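Local coordinates for protein tannase (PDB 3WA7) that probably hydrolyses ester bonds of gallate esters such as tannins, acting as a tannase of the alpha/beta-hydrolase fold, at residues I140-V143 / R149-G152; Y142-Q147 / N155-N160; W218-I223 / A418-S423; G248-E253 / K343-F348; S398-T403 / I428-M433. One frame throughout, in Å; residues are numbered along the deposited sequence.

Interaction 1 (I140-V143 / R149-G152); sequences IRYV and RLPG
Tyr142, whose ring touches Leu150, has its backbone O gripped twice by Asn146, just past the end of helix 131-145. Asn146 ND2 donates to Tyr142 O over 2.9 Å, tilted from the carbonyl plane. The backbone N of Asn146 adds a weak bond to the same oxygen. The amide ND2 also lies over the centre of the Tyr142 ring, 3.4 Å above its plane.

Leu150, in the loop after the helix, makes the contact itself. Its methyl CD1 comes within 3.7 Å of Val143 CA. It also stands 4.2 Å from Val143 CG1. That branch is turned anti to the backbone N (chi1 170°), which sets it beside the carbonyl carbon. The two side chains cross at about a right angle. The same Leu150 CD1 approaches Tyr142 CE2 obliquely, at 4.4 Å.

Phe7 lies against both Tyr142 and Leu150. Val143 rests on Ile69 and Met71 of strand 69-72, and Leu150 on Val47 of strand 44-50. The contact thus fits the loop to the end of the helix where both meet the sheet.

No hydrogen bond joins the segments directly. One leucine methyl makes the contact by shape, and a polar tie close by runs from Arg149 NE to Asn146 OD1, just beyond the helix end.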
# COMPACT_ATOMS: atom_id res chain seq x y z
N ILE A 140 -0.97 13.51 9.20
CA ILE A 140 -0.17 13.06 10.33
C ILE A 140 0.29 14.27 11.15
O ILE A 140 0.24 14.24 12.38
CB ILE A 140 1.06 12.26 9.85
CG1 ILE A 140 0.59 10.98 9.17
CG2 ILE A 140 1.98 11.95 11.04
CD1 ILE A 140 1.70 10.21 8.44
N ARG A 141 0.73 15.33 10.48
CA ARG A 141 1.17 16.52 11.20
C ARG A 141 0.01 17.12 12.00
O ARG A 141 0.21 17.59 13.12
CB ARG A 141 1.74 17.57 10.24
CG ARG A 141 3.00 17.09 9.55
CD ARG A 141 3.74 18.19 8.83
NE ARG A 141 5.02 17.68 8.37
CZ ARG A 141 6.04 18.43 7.95
NH1 ARG A 141 5.93 19.76 7.94
NH2 ARG A 141 7.16 17.85 7.56
N TYR A 142 -1.19 17.09 11.44
CA TYR A 142 -2.36 17.63 12.13
C TYR A 142 -2.56 16.85 13.44
O TYR A 142 -2.78 17.44 14.49
CB TYR A 142 -3.62 17.49 11.28
CG TYR A 142 -4.87 17.99 11.98
CD1 TYR A 142 -5.22 19.34 11.93
CD2 TYR A 142 -5.65 17.12 12.74
CE1 TYR A 142 -6.32 19.81 12.64
CE2 TYR A 142 -6.76 17.59 13.45
CZ TYR A 142 -7.08 18.93 13.40
OH TYR A 142 -8.16 19.39 14.12
N VAL A 143 -2.49 15.53 13.34
CA VAL A 143 -2.67 14.68 14.51
C VAL A 143 -1.61 14.94 15.58
O VAL A 143 -1.94 15.16 16.75
CB VAL A 143 -2.62 13.18 14.12
CG1 VAL A 143 -2.57 12.30 15.37
CG2 VAL A 143 -3.85 12.83 13.29
N ARG A 149 -4.89 17.21 22.85
CA ARG A 149 -6.22 17.66 22.49
C ARG A 149 -6.99 16.51 21.85
O ARG A 149 -8.17 16.31 22.12
CB ARG A 149 -6.14 18.87 21.55
CG ARG A 149 -5.60 20.12 22.24
CD ARG A 149 -5.78 21.35 21.37
NE ARG A 149 -4.81 21.41 20.29
CZ ARG A 149 -3.57 21.87 20.42
NH1 ARG A 149 -3.15 22.31 21.60
NH2 ARG A 149 -2.76 21.89 19.37
N LEU A 150 -6.29 15.75 21.01
CA LEU A 150 -6.88 14.59 20.35
C LEU A 150 -6.68 13.36 21.23
O LEU A 150 -5.60 13.16 21.79
CB LEU A 150 -6.18 14.33 19.01
CG LEU A 150 -6.68 14.98 17.74
CD1 LEU A 150 -5.65 14.80 16.63
CD2 LEU A 150 -8.01 14.36 17.34
N PRO A 151 -7.72 12.54 21.41
CA PRO A 151 -7.53 11.35 22.24
C PRO A 151 -6.53 10.43 21.54
O PRO A 151 -6.41 10.47 20.32
CB PRO A 151 -8.93 10.75 22.30
CG PRO A 151 -9.82 11.96 22.25
CD PRO A 151 -9.16 12.79 21.16
N GLY A 152 -5.81 9.61 22.31
CA GLY A 152 -4.84 8.70 21.72
C GLY A 152 -3.40 9.13 21.91
O GLY A 152 -3.12 10.27 22.29

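Interaction 2 (Y142-Q147 / N155-N160); sequences YVKYNQ and NRIITN
Ile157, on strand 157-160, pushes its CD1 methyl against helix 131-145. Lys144 meets it with the aliphatic part of its chain: CG lies 3.6 Å from Ile157 CD1. Val143 comes tip to tip with the isoleucine, its CG1 being 3.9 Å from Ile157 CD1. One methyl therefore packs against two neighbouring helix residues.

The chain of Lys144 bends at its third torsion (chi3 76°), beyond the carbons that touch Ile157. Its NZ is held mainly outside this contact, by a hydrogen bond to Thr194 and a salt bridge to Asp196. A water links it only weakly to Asn155: the water donates to Asn155 OD1 over 2.9 Å, but lies 3.4 Å from Lys144 NZ.

Asn155 also meets Gln147 at the exposed end. Asn155 ND2 and Gln147 NE2 are 3.5 Å apart, with the amide planes turned 76° from each other. Both atoms are donors, so this is a touch and not a bond.

Helix 131-145 connects the parallel strands 107-111 and 157-160 in a beta-alpha-beta crossover, and Ile157 belongs to the face it covers. A probable nucleophile elbow follows this strand. The chemistry is divided: the buried part is apolar, and the polar groups at the outer end touch without a direct hydrogen bond and are linked only weakly, through water.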
# COMPACT_ATOMS: atom_id res chain seq x y z
N TYR A 142 -1.19 17.09 11.44
CA TYR A 142 -2.36 17.63 12.13
C TYR A 142 -2.56 16.85 13.44
O TYR A 142 -2.78 17.44 14.49
CB TYR A 142 -3.62 17.49 11.28
CG TYR A 142 -4.87 17.99 11.98
CD1 TYR A 142 -5.22 19.34 11.93
CD2 TYR A 142 -5.65 17.12 12.74
CE1 TYR A 142 -6.32 19.81 12.64
CE2 TYR A 142 -6.76 17.59 13.45
CZ TYR A 142 -7.08 18.93 13.40
OH TYR A 142 -8.16 19.39 14.12
N VAL A 143 -2.49 15.53 13.34
CA VAL A 143 -2.67 14.68 14.51
C VAL A 143 -1.61 14.94 15.58
O VAL A 143 -1.94 15.16 16.75
CB VAL A 143 -2.62 13.18 14.12
CG1 VAL A 143 -2.57 12.30 15.37
CG2 VAL A 143 -3.85 12.83 13.29
N LYS A 144 -0.34 14.91 15.18
CA LYS A 144 0.75 15.12 16.12
C LYS A 144 0.77 16.52 16.72
O LYS A 144 1.12 16.70 17.88
CB LYS A 144 2.09 14.79 15.44
CG LYS A 144 2.14 13.34 14.93
CD LYS A 144 3.52 12.92 14.43
CE LYS A 144 4.49 12.64 15.58
NZ LYS A 144 5.83 12.21 15.05
N TYR A 145 0.37 17.51 15.92
CA TYR A 145 0.32 18.90 16.39
C TYR A 145 -0.71 19.00 17.50
O TYR A 145 -0.60 19.84 18.40
CB TYR A 145 -0.08 19.82 15.23
CG TYR A 145 -0.22 21.29 15.60
CD1 TYR A 145 0.85 22.00 16.14
CD2 TYR A 145 -1.42 21.97 15.39
CE1 TYR A 145 0.74 23.35 16.45
CE2 TYR A 145 -1.55 23.33 15.69
CZ TYR A 145 -0.46 24.01 16.22
OH TYR A 145 -0.57 25.36 16.51
N ASN A 146 -1.72 18.14 17.43
CA ASN A 146 -2.79 18.14 18.41
C ASN A 146 -2.69 17.10 19.51
O ASN A 146 -3.70 16.67 20.07
CB ASN A 146 -4.13 18.02 17.68
CG ASN A 146 -4.57 19.34 17.07
OD1 ASN A 146 -4.88 20.29 17.78
ND2 ASN A 146 -4.57 19.41 15.74
N GLN A 147 -1.47 16.70 19.84
CA GLN A 147 -1.25 15.75 20.91
C GLN A 147 -1.92 16.33 22.16
O GLN A 147 -1.82 17.54 22.40
CB GLN A 147 0.25 15.58 21.17
CG GLN A 147 0.58 14.69 22.36
CD GLN A 147 2.08 14.61 22.61
OE1 GLN A 147 2.74 15.63 22.78
NE2 GLN A 147 2.61 13.40 22.64
N ASN A 155 2.35 9.21 19.55
CA ASN A 155 3.64 8.57 19.37
C ASN A 155 3.41 7.12 18.94
O ASN A 155 4.35 6.35 18.77
CB ASN A 155 4.44 8.60 20.67
CG ASN A 155 4.77 10.00 21.11
OD1 ASN A 155 5.38 10.77 20.36
ND2 ASN A 155 4.36 10.36 22.32
N ARG A 156 2.14 6.77 18.75
CA ARG A 156 1.75 5.43 18.34
C ARG A 156 0.84 5.47 17.12
O ARG A 156 -0.20 4.79 17.07
CB ARG A 156 1.06 4.71 19.49
CG ARG A 156 1.96 4.51 20.70
CD ARG A 156 3.10 3.53 20.40
NE ARG A 156 3.92 3.30 21.59
CZ ARG A 156 4.97 4.03 21.94
NH1 ARG A 156 5.36 5.06 21.19
NH2 ARG A 156 5.62 3.76 23.06
N ILE A 157 1.22 6.27 16.12
CA ILE A 157 0.45 6.37 14.89
C ILE A 157 0.83 5.19 14.01
O ILE A 157 2.01 4.93 13.79
CB ILE A 157 0.76 7.69 14.13
CG1 ILE A 157 0.20 8.88 14.92
CG2 ILE A 157 0.16 7.63 12.73
CD1 ILE A 157 0.52 10.24 14.29
N ILE A 158 -0.17 4.47 13.54
CA ILE A 158 0.05 3.30 12.70
C ILE A 158 -0.78 3.45 11.45
O ILE A 158 -2.01 3.47 11.52
CB ILE A 158 -0.35 2.00 13.43
CG1 ILE A 158 0.43 1.90 14.74
CG2 ILE A 158 -0.06 0.79 12.54
CD1 ILE A 158 0.01 0.74 15.61
N THR A 159 -0.12 3.59 10.31
CA THR A 159 -0.85 3.73 9.05
C THR A 159 -1.25 2.38 8.49
O THR A 159 -0.64 1.35 8.80
CB THR A 159 -0.01 4.48 7.99
OG1 THR A 159 1.30 3.90 7.92
CG2 THR A 159 0.09 5.96 8.33
N ASN A 160 -2.30 2.38 7.68
CA ASN A 160 -2.76 1.16 7.05
C ASN A 160 -3.37 1.51 5.70
O ASN A 160 -3.97 2.57 5.54
CB ASN A 160 -3.80 0.44 7.91
CG ASN A 160 -4.19 -0.91 7.35
OD1 ASN A 160 -3.32 -1.70 6.97
ND2 ASN A 160 -5.48 -1.20 7.31
O HOH W 1 6.52 10.36 17.77

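Interaction 3 (W218-I223 / A418-S423)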
# COMPACT_ATOMS: atom_id res chain seq x y z
N TRP A 218 10.02 -10.60 -15.10
CA TRP A 218 10.88 -11.65 -14.58
C TRP A 218 9.94 -12.77 -14.15
O TRP A 218 10.21 -13.96 -14.36
CB TRP A 218 11.67 -11.17 -13.36
CG TRP A 218 12.24 -12.32 -12.57
CD1 TRP A 218 13.35 -13.07 -12.88
CD2 TRP A 218 11.68 -12.91 -11.39
NE1 TRP A 218 13.50 -14.09 -11.97
CE2 TRP A 218 12.49 -14.01 -11.04
CE3 TRP A 218 10.56 -12.62 -10.59
CZ2 TRP A 218 12.22 -14.83 -9.94
CZ3 TRP A 218 10.30 -13.43 -9.49
CH2 TRP A 218 11.13 -14.52 -9.17
N GLN A 219 8.81 -12.39 -13.56
CA GLN A 219 7.84 -13.36 -13.09
C GLN A 219 6.97 -14.01 -14.17
O GLN A 219 6.78 -15.23 -14.17
CB GLN A 219 6.93 -12.72 -12.04
CG GLN A 219 5.91 -13.68 -11.44
CD GLN A 219 5.19 -13.08 -10.25
OE1 GLN A 219 5.83 -12.57 -9.33
NE2 GLN A 219 3.87 -13.15 -10.26
N PHE A 220 6.46 -13.20 -15.09
CA PHE A 220 5.55 -13.74 -16.11
C PHE A 220 6.07 -13.96 -17.53
O PHE A 220 5.29 -14.33 -18.41
CB PHE A 220 4.28 -12.89 -16.16
CG PHE A 220 3.38 -13.07 -14.95
CD1 PHE A 220 3.15 -12.02 -14.07
CD2 PHE A 220 2.77 -14.30 -14.71
CE1 PHE A 220 2.31 -12.18 -12.96
CE2 PHE A 220 1.93 -14.47 -13.61
CZ PHE A 220 1.70 -13.41 -12.73
N ASN A 221 7.35 -13.73 -17.77
CA ASN A 221 7.88 -13.96 -19.11
C ASN A 221 7.61 -15.41 -19.49
O ASN A 221 7.80 -16.31 -18.68
CB ASN A 221 9.38 -13.68 -19.17
CG ASN A 221 9.97 -14.00 -20.52
OD1 ASN A 221 10.64 -15.03 -20.69
ND2 ASN A 221 9.72 -13.14 -21.50
N GLY A 222 7.15 -15.63 -20.72
CA GLY A 222 6.86 -16.99 -21.15
C GLY A 222 5.37 -17.28 -21.11
O GLY A 222 4.90 -18.22 -21.75
N ILE A 223 4.64 -16.49 -20.33
CA ILE A 223 3.19 -16.65 -20.22
C ILE A 223 2.64 -15.50 -21.06
O ILE A 223 2.58 -14.36 -20.61
CB ILE A 223 2.75 -16.51 -18.74
CG1 ILE A 223 3.43 -17.60 -17.91
CG2 ILE A 223 1.24 -16.60 -18.64
CD1 ILE A 223 3.24 -17.46 -16.41
N ALA A 418 -2.22 -15.10 -4.41
CA ALA A 418 -2.98 -15.13 -5.66
C ALA A 418 -3.13 -13.72 -6.24
O ALA A 418 -3.91 -13.50 -7.16
CB ALA A 418 -4.35 -15.75 -5.43
N ASP A 419 -2.36 -12.79 -5.70
CA ASP A 419 -2.38 -11.39 -6.13
C ASP A 419 -1.36 -11.20 -7.26
O ASP A 419 -0.16 -11.29 -7.02
CB ASP A 419 -2.04 -10.48 -4.94
CG ASP A 419 -2.13 -9.01 -5.28
OD1 ASP A 419 -1.89 -8.64 -6.45
OD2 ASP A 419 -2.41 -8.21 -4.36
N ARG A 420 -1.85 -10.92 -8.47
CA ARG A 420 -0.99 -10.73 -9.63
C ARG A 420 -0.91 -9.27 -10.10
O ARG A 420 -0.49 -9.01 -11.23
CB ARG A 420 -1.48 -11.59 -10.80
CG ARG A 420 -1.75 -13.04 -10.41
CD ARG A 420 -3.23 -13.34 -10.52
NE ARG A 420 -3.67 -13.39 -11.91
CZ ARG A 420 -4.58 -12.59 -12.45
NH1 ARG A 420 -5.18 -11.65 -11.71
NH2 ARG A 420 -4.91 -12.72 -13.73
N ASP A 421 -1.30 -8.33 -9.24
CA ASP A 421 -1.26 -6.92 -9.63
C ASP A 421 0.16 -6.41 -9.75
O ASP A 421 0.42 -5.42 -10.43
CB ASP A 421 -2.07 -6.08 -8.64
CG ASP A 421 -3.57 -6.20 -8.88
OD1 ASP A 421 -4.11 -7.32 -8.72
OD2 ASP A 421 -4.20 -5.19 -9.25
N THR A 422 1.08 -7.09 -9.08
CA THR A 422 2.50 -6.76 -9.17
C THR A 422 3.24 -8.04 -8.79
O THR A 422 2.68 -8.91 -8.13
CB THR A 422 2.89 -5.60 -8.21
OG1 THR A 422 4.18 -5.10 -8.57
CG2 THR A 422 2.90 -6.06 -6.76
N SER A 423 4.48 -8.17 -9.24
CA SER A 423 5.25 -9.37 -8.93
C SER A 423 5.47 -9.58 -7.44
O SER A 423 5.57 -8.61 -6.68
CB SER A 423 6.62 -9.31 -9.62
OG SER A 423 7.45 -10.37 -9.18
O HOH W 2 2.27 -11.62 -8.38
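Gln219 and Ser423 form the tight part of this contact. Ser423 OG donates to Gln219 OE1 over 2.7 Å. The donor stands above the carbonyl plane, 42° out of it. Gln219 OE1 also accepts from the backbone N of Phe424, so two donors hold it. Ser423 OG in turn caps the backbone N of Ala425, at the start of helix 425-436. Trp218 closes in with its edge, CE3 lying 4.1 Å from Ser423 OG.

The other amide atom works through a water. Gln219 NE2 donates to it at 2.9 Å. That water donates to Asp419 O and Thr422 O, each 2.8 Å away. A leucine in place of Gln219 would probably leave Ser423 OG without its acceptor and the water without its donor, freeing the loop to shift.

The looser side is Phe220 with Arg420. Phe220 CZ touches Arg420 CB obliquely at 4.1 Å, and ring and guanidinium planes are 76° apart. The guanidinium group turns elsewhere, to Thr340 O and His227 O. Asp421, partly exposed, bonds a glycerol that is probably from the crystallisation liquor.

Asp419 OD1 accepts from Asp421 N in an Asx turn, and OD2 bonds His451 in what is probably the Ser-His-Asp triad. One glutamine amide thus ties helix 209-220 to the loop of the likely catalytic aspartate, directly and through water.

Interaction 4 (G248-E253 / K343-F348); sequences GQLTVE and KAVPAF
The backbones come nearest at Leu250 and Ala344, whose CA atoms are 7.0 Å apart, with no hydrogen bond between the segments. Leu250 follows strand 241-249 and comes just before Thr251, the N-cap of helix 252-271. Its side chain points toward the loop, and Val345 points back toward it.

Both methyls of Leu250 are used. CD1 lies 4.0 Å from Val345 CG2, and CD2 is 4.1 Å from that same methyl. Val345 CG2 thus faces the fork of the leucine, and the two side chains cross at about a right angle. Leu250 CD2 also covers Ala344, 4.1 Å from its CA and 4.2 Å from its CB. The leucine CG stands anti to the carbonyl carbon (chi1 -62°), which carries the fork across to the loop. A cis peptide bond precedes Pro346, directly after Val345.

Trp226 of strand 225-232 touches both Leu250 and Ala344. Leu257 and Leu261 of helix 252-271 pack on Val345. Thr251 N bonds Glu254 OE1, and Thr251 OG1 caps a backbone N farther along the helix.

Residues 248-253 and 343-348 both lie in the long insertion between sheet strands 199-203 and 410-414. The contact joins its hairpin to a loop that runs past helix 209-220. Its chemistry is wholly apolar: the two segments meet by van der Waals contact of methyls, with no directed bond between them.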
# COMPACT_ATOMS: atom_id res chain seq x y z
N GLY A 248 -6.16 -11.10 -23.51
CA GLY A 248 -5.45 -10.85 -24.75
C GLY A 248 -4.18 -11.66 -24.84
O GLY A 248 -3.76 -12.29 -23.87
N GLN A 249 -3.57 -11.65 -26.02
CA GLN A 249 -2.34 -12.37 -26.28
C GLN A 249 -1.25 -11.35 -26.57
O GLN A 249 -1.46 -10.41 -27.32
CB GLN A 249 -2.49 -13.29 -27.49
CG GLN A 249 -3.39 -14.49 -27.28
CD GLN A 249 -2.82 -15.47 -26.28
OE1 GLN A 249 -1.63 -15.78 -26.31
NE2 GLN A 249 -3.67 -15.98 -25.40
N LEU A 250 -0.08 -11.54 -25.96
CA LEU A 250 1.04 -10.63 -26.18
C LEU A 250 1.53 -10.77 -27.62
O LEU A 250 1.67 -11.88 -28.13
CB LEU A 250 2.19 -10.94 -25.23
CG LEU A 250 1.94 -10.80 -23.73
CD1 LEU A 250 3.22 -11.10 -22.97
CD2 LEU A 250 1.45 -9.39 -23.41
N THR A 251 1.80 -9.64 -28.26
CA THR A 251 2.31 -9.64 -29.62
C THR A 251 3.77 -10.04 -29.55
O THR A 251 4.34 -10.12 -28.46
CB THR A 251 2.22 -8.24 -30.25
OG1 THR A 251 2.93 -7.31 -29.43
CG2 THR A 251 0.77 -7.80 -30.37
N VAL A 252 4.39 -10.29 -30.70
CA VAL A 252 5.80 -10.66 -30.71
C VAL A 252 6.60 -9.51 -30.11
O VAL A 252 7.56 -9.73 -29.37
CB VAL A 252 6.29 -10.96 -32.14
CG1 VAL A 252 7.78 -11.26 -32.13
CG2 VAL A 252 5.52 -12.14 -32.72
N GLU A 253 6.20 -8.29 -30.43
CA GLU A 253 6.88 -7.10 -29.93
C GLU A 253 6.80 -7.04 -28.41
O GLU A 253 7.78 -6.69 -27.75
CB GLU A 253 6.25 -5.84 -30.53
CG GLU A 253 7.04 -4.57 -30.26
CD GLU A 253 6.50 -3.37 -31.03
OE1 GLU A 253 6.32 -3.49 -32.26
OE2 GLU A 253 6.26 -2.32 -30.41
N LYS A 343 -1.59 -8.44 -16.10
CA LYS A 343 -1.27 -7.28 -16.92
C LYS A 343 -0.39 -7.57 -18.14
O LYS A 343 0.39 -8.53 -18.15
CB LYS A 343 -0.60 -6.22 -16.05
CG LYS A 343 -1.47 -5.77 -14.88
CD LYS A 343 -0.72 -4.83 -13.95
CE LYS A 343 -1.63 -4.33 -12.83
NZ LYS A 343 -0.92 -3.39 -11.92
N ALA A 344 -0.52 -6.72 -19.15
CA ALA A 344 0.26 -6.84 -20.38
C ALA A 344 1.66 -6.24 -20.18
O ALA A 344 2.10 -6.07 -19.05
CB ALA A 344 -0.46 -6.14 -21.53
N VAL A 345 2.33 -5.92 -21.28
CA VAL A 345 3.69 -5.38 -21.21
C VAL A 345 3.86 -4.02 -21.91
O VAL A 345 3.50 -3.87 -23.08
CB VAL A 345 4.69 -6.37 -21.85
CG1 VAL A 345 6.12 -5.89 -21.64
CG2 VAL A 345 4.49 -7.76 -21.27
N PRO A 346 4.38 -3.01 -21.20
CA PRO A 346 4.81 -3.06 -19.79
C PRO A 346 3.56 -3.04 -18.92
O PRO A 346 2.55 -2.46 -19.30
CB PRO A 346 5.64 -1.78 -19.64
CG PRO A 346 6.13 -1.50 -21.04
CD PRO A 346 4.90 -1.80 -21.86
N ALA A 347 3.64 -3.66 -17.75
CA ALA A 347 2.49 -3.72 -16.85
C ALA A 347 2.17 -2.40 -16.14
O ALA A 347 1.02 -2.16 -15.77
CB ALA A 347 2.69 -4.83 -15.81
N PHE A 348 3.18 -1.56 -15.95
CA PHE A 348 2.98 -0.29 -15.26
C PHE A 348 3.24 0.94 -16.13
O PHE A 348 2.40 1.82 -16.22
CB PHE A 348 3.86 -0.25 -14.00
CG PHE A 348 3.52 -1.33 -13.01
CD1 PHE A 348 3.96 -2.64 -13.21
CD2 PHE A 348 2.72 -1.05 -11.90
CE1 PHE A 348 3.59 -3.66 -12.33
CE2 PHE A 348 2.34 -2.07 -11.02
CZ PHE A 348 2.77 -3.37 -11.24

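Interaction 5 (S398-T403 / I428-M433)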
# COMPACT_ATOMS: atom_id res chain seq x y z
N SER A 398 13.83 4.08 -1.37
CA SER A 398 14.83 5.14 -1.42
C SER A 398 15.33 5.56 -0.04
O SER A 398 16.50 5.89 0.13
CB SER A 398 14.25 6.37 -2.12
OG SER A 398 13.91 6.08 -3.47
N TYR A 399 14.44 5.53 0.94
CA TYR A 399 14.79 5.94 2.30
C TYR A 399 15.54 4.89 3.10
O TYR A 399 16.06 5.18 4.18
CB TYR A 399 13.53 6.38 3.04
CG TYR A 399 12.80 7.47 2.30
CD1 TYR A 399 11.86 7.16 1.31
CD2 TYR A 399 13.10 8.81 2.52
CE1 TYR A 399 11.25 8.16 0.56
CE2 TYR A 399 12.50 9.82 1.78
CZ TYR A 399 11.58 9.49 0.80
OH TYR A 399 10.98 10.49 0.06
N LEU A 400 15.61 3.67 2.58
CA LEU A 400 16.31 2.59 3.26
C LEU A 400 17.75 2.49 2.76
O LEU A 400 18.61 1.92 3.43
CB LEU A 400 15.59 1.26 3.04
CG LEU A 400 14.09 1.24 3.38
CD1 LEU A 400 13.52 -0.15 3.10
CD2 LEU A 400 13.88 1.62 4.84
N THR A 401 18.01 3.05 1.58
CA THR A 401 19.35 3.02 1.00
C THR A 401 20.14 4.29 1.27
O THR A 401 21.37 4.27 1.33
CB THR A 401 19.28 2.80 -0.53
OG1 THR A 401 18.52 3.85 -1.13
CG2 THR A 401 18.63 1.46 -0.85
N THR A 402 19.43 5.41 1.45
CA THR A 402 20.06 6.69 1.73
C THR A 402 19.35 7.35 2.91
O THR A 402 18.12 7.35 2.96
CB THR A 402 19.97 7.64 0.52
OG1 THR A 402 20.63 7.04 -0.61
CG2 THR A 402 20.64 8.97 0.83
N THR A 403 20.12 7.89 3.84
CA THR A 403 19.55 8.54 5.02
C THR A 403 19.05 9.95 4.68
O THR A 403 19.83 10.80 4.24
CB THR A 403 20.58 8.65 6.17
OG1 THR A 403 21.00 7.34 6.56
CG2 THR A 403 19.96 9.35 7.37
N ILE A 428 8.63 -8.73 -1.58
CA ILE A 428 9.74 -9.47 -1.00
C ILE A 428 10.98 -8.58 -0.88
O ILE A 428 11.69 -8.64 0.12
CB ILE A 428 10.06 -10.73 -1.85
CG1 ILE A 428 8.91 -11.73 -1.72
CG2 ILE A 428 11.37 -11.36 -1.37
CD1 ILE A 428 9.00 -12.91 -2.68
N ILE A 429 11.23 -7.76 -1.89
CA ILE A 429 12.37 -6.85 -1.86
C ILE A 429 12.23 -5.88 -0.69
O ILE A 429 13.20 -5.63 0.03
CB ILE A 429 12.48 -6.04 -3.17
CG1 ILE A 429 12.98 -6.95 -4.30
CG2 ILE A 429 13.43 -4.86 -2.98
CD1 ILE A 429 12.93 -6.31 -5.68
N LEU A 430 11.03 -5.35 -0.49
CA LEU A 430 10.78 -4.43 0.61
C LEU A 430 11.03 -5.12 1.95
O LEU A 430 11.71 -4.58 2.83
CB LEU A 430 9.34 -3.91 0.54
CG LEU A 430 8.85 -3.05 1.72
CD1 LEU A 430 9.75 -1.84 1.90
CD2 LEU A 430 7.42 -2.62 1.46
N ALA A 431 10.47 -6.31 2.11
CA ALA A 431 10.63 -7.06 3.35
C ALA A 431 12.09 -7.36 3.68
O ALA A 431 12.52 -7.19 4.82
CB ALA A 431 9.83 -8.36 3.28
N ILE A 432 12.85 -7.80 2.69
CA ILE A 432 14.25 -8.12 2.94
C ILE A 432 15.09 -6.88 3.19
O ILE A 432 15.95 -6.87 4.06
CB ILE A 432 14.85 -8.93 1.77
CG1 ILE A 432 14.14 -10.28 1.68
CG2 ILE A 432 16.35 -9.13 1.98
CD1 ILE A 432 14.60 -11.15 0.52
N MSE A 433 14.83 -5.81 2.43
CA MSE A 433 15.59 -4.59 2.63
C MSE A 433 15.34 -4.05 4.04
O MSE A 433 16.26 -3.54 4.68
CB MSE A 433 15.22 -3.53 1.59
CG MSE A 433 16.16 -2.34 1.61
SE MSE A 433 15.90 -1.15 0.12
CE MSE A 433 15.82 -2.48 -1.26
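Leu400 and Thr401 meet Met433, a selenomethionine introduced as a label, across two neighbouring helices. The short helix 398-401 starts with Ser398, which points away from the other helix. Its carbonyl matters for the contact all the same. Ser398 O accepts from Thr401 OG1 at 3.1 Å and from Thr402 N at 3.2 Å. Both donors reach it from the same face of its plane, and the hydroxyl stands 44° out of that plane.

Leu400 makes most of the contact. Its CD1 lies 3.7 Å from Met433 CG, and its CB is 3.8 Å from Met433 SE. The two chains pass each other at a slant. The same methyl CD1 just reaches Leu430 CD1, at 4.3 Å. Leu400 therefore sits against two residues of helix 425-436 that are nearly one turn apart.

Thr401, at the exposed side, adds its CG2, 3.9 Å from Met433 SE. The hydroxyl sits between the backbone N and the carbonyl carbon (chi1 58°). From there OG1 turns back to Ser398 O while CG2 faces the selenium.

Ile428 and Ala431 of helix 425-436 rest on Phe443 of strand 440-444. This helix joins strand 410-414 to 440-444, neighbouring parallel strands. The contact packs a short helix against the helix of a beta-alpha-beta unit at one edge of the alpha/beta-hydrolase sheet.

In the fold
Interactions 1 and 2 share Tyr142 and Val143 on helix 131-145, with centres 5 Å apart. They touch through Ile140 CG2 and Ile157 CD1. Interactions 3 and 4 lie on the opposite side of the chain's centre, interaction 3 being about 40 Å from interaction 1 between centres. Interaction 4 is nested in the loop that interaction 3 closes. The two touch where Lys343 NZ probably bonds Asp421 O. Interaction 5 alternates with interaction 3 along the chain, both near helix 425-436. Interactions 1, 2 and 5 pack helices and loops about the central sheet. Interaction 3 sets the long insertion against the loop of the probable catalytic aspartate, and interaction 4 packs two parts of that insertion together.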